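PDB 3EO7: putative Nitroreductase from Anabaena variabilis ATCC 29413, which binds flavin mononucleotide and probably works as an oxidoreductase of the nitroreductase family. Local coordinates for residues Leu147-Ala150 against Cys151-Pro155. Residues are numbered along the deposited sequence; the frame is centred on the assembly and turned at random.
Sequences LQEA and CFWHP
Trp153 N donates to Gln148 O (2.8 Å) and Phe152 N to Glu149 O (3.1 Å), the nested pair of backbone bonds that closes helix 144-150 as Phe152 turns to positive phi (56°). One residue earlier, Cys151 N still makes the helical bond to Leu147 O at 3.0 Å. The turn folds the Trp153 indole back over the last helical turn. Gln148 CB sits over the face of the Trp153 six-membered ring, 3.9 Å from its centroid, in a CH-pi contact. Farther out, the amide is tilted 51° to the indole, with Gln148 OE1 3.5 Å from Trp153 CZ3. Glu149 runs alongside, CG 3.6 Å from Trp153 CZ2, while its carboxylate bonds back to Gln145. With CG set beside the backbone N (chi1 -71°) and the chain extended, Gln148 NE2 reaches a water at 3.0 Å that in turn donates to His154 O. An alanine at Gln148 would keep CB over the ring but is likely to leave this water without its donor and the indole less covered. Leu147 CD1 lies 3.9 Å from Cys151 SG, and both side chains pack on Leu157 and Val234. The helix thus ends in a Schellman motif, and two residues past Phe152 the His154 side chain N-caps helix 155-159 by bonding Ala156 N through ND1.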
loop_
_atom_site.group_PDB
_atom_site.type_symbol
_atom_site.label_atom_id
_atom_site.label_comp_id
_atom_site.label_asym_id
_atom_site.label_seq_id
_atom_site.Cartn_x
_atom_site.Cartn_y
_atom_site.Cartn_z
ATOM N N LEU A 147 22.120 -6.081 7.425
ATOM C CA LEU A 147 20.715 -5.696 7.437
ATOM C C LEU A 147 20.324 -5.245 8.842
ATOM O O LEU A 147 19.620 -4.252 9.011
ATOM C CB LEU A 147 19.812 -6.836 6.937
ATOM C CG LEU A 147 18.316 -6.452 6.849
ATOM C CD1 LEU A 147 18.052 -5.187 5.966
ATOM C CD2 LEU A 147 17.556 -7.677 6.326
ATOM N N GLN A 148 20.791 -5.971 9.852
ATOM C CA GLN A 148 20.540 -5.579 11.222
ATOM C C GLN A 148 21.099 -4.185 11.509
ATOM O O GLN A 148 20.387 -3.351 12.001
ATOM C CB GLN A 148 21.129 -6.605 12.185
ATOM C CG GLN A 148 20.371 -7.934 12.214
ATOM C CD GLN A 148 20.996 -8.929 13.138
ATOM O OE1 GLN A 148 22.123 -9.430 12.885
ATOM N NE2 GLN A 148 20.286 -9.234 14.246
ATOM N N GLU A 149 22.342 -3.917 11.134
ATOM C CA GLU A 149 22.939 -2.588 11.384
ATOM C C GLU A 149 22.132 -1.474 10.668
ATOM O O GLU A 149 21.835 -0.404 11.242
ATOM C CB GLU A 149 24.410 -2.595 10.936
ATOM C CG GLU A 149 25.288 -3.474 11.809
ATOM C CD GLU A 149 26.647 -3.812 11.190
ATOM O OE1 GLU A 149 26.814 -3.678 9.960
ATOM O OE2 GLU A 149 27.533 -4.273 11.942
ATOM N N ALA A 150 21.729 -1.759 9.434
ATOM C CA ALA A 150 20.979 -0.815 8.621
ATOM C C ALA A 150 19.610 -0.533 9.218
ATOM O O ALA A 150 19.053 0.536 9.012
ATOM C CB ALA A 150 20.835 -1.330 7.178
ATOM N N CYS A 151 19.068 -1.486 9.985
ATOM C CA CYS A 151 17.766 -1.274 10.654
ATOM C C CYS A 151 17.891 -0.997 12.163
ATOM O O CYS A 151 16.960 -1.256 12.927
ATOM C CB CYS A 151 16.874 -2.491 10.424
ATOM S SG CYS A 151 16.523 -2.835 8.670
ATOM N N PHE A 152 19.038 -0.474 12.590
ATOM C CA PHE A 152 19.262 -0.122 13.987
ATOM C C PHE A 152 19.034 -1.300 14.973
ATOM O O PHE A 152 18.528 -1.132 16.096
ATOM C CB PHE A 152 18.411 1.091 14.365
ATOM C CG PHE A 152 18.637 2.285 13.486
ATOM C CD1 PHE A 152 19.717 3.113 13.707
ATOM C CD2 PHE A 152 17.743 2.601 12.466
ATOM C CE1 PHE A 152 19.928 4.229 12.929
ATOM C CE2 PHE A 152 17.971 3.697 11.655
ATOM C CZ PHE A 152 19.076 4.528 11.905
ATOM N N TRP A 153 19.411 -2.486 14.534
ATOM C CA TRP A 153 19.292 -3.702 15.343
ATOM C C TRP A 153 17.860 -3.929 15.826
ATOM O O TRP A 153 17.604 -4.270 16.982
ATOM C CB TRP A 153 20.322 -3.677 16.480
ATOM C CG TRP A 153 21.691 -3.741 15.959
ATOM C CD1 TRP A 153 22.486 -2.696 15.625
ATOM C CD2 TRP A 153 22.437 -4.928 15.666
ATOM N NE1 TRP A 153 23.686 -3.155 15.157
ATOM C CE2 TRP A 153 23.686 -4.521 15.179
ATOM C CE3 TRP A 153 22.173 -6.304 15.790
ATOM C CZ2 TRP A 153 24.672 -5.434 14.781
ATOM C CZ3 TRP A 153 23.155 -7.209 15.389
ATOM C CH2 TRP A 153 24.392 -6.765 14.921
ATOM N N HIS A 154 16.923 -3.752 14.911
ATOM C CA HIS A 154 15.513 -3.958 15.193
ATOM C C HIS A 154 15.317 -5.370 15.709
ATOM O O HIS A 154 15.832 -6.342 15.115
ATOM C CB HIS A 154 14.716 -3.767 13.922
ATOM C CG HIS A 154 13.240 -3.680 14.137
ATOM N ND1 HIS A 154 12.471 -4.762 14.496
ATOM C CD2 HIS A 154 12.384 -2.645 14.002
ATOM C CE1 HIS A 154 11.205 -4.400 14.558
ATOM N NE2 HIS A 154 11.123 -3.121 14.252
ATOM N N PRO A 155 14.560 -5.515 16.802
ATOM C CA PRO A 155 14.452 -6.881 17.378
ATOM C C PRO A 155 13.819 -7.929 16.486
ATOM O O PRO A 155 14.106 -9.120 16.647
ATOM C CB PRO A 155 13.573 -6.679 18.627
ATOM C CG PRO A 155 13.576 -5.223 18.886
ATOM C CD PRO A 155 13.814 -4.518 17.583
HETATM O O HOH W 1 18.567 -7.054 15.284
#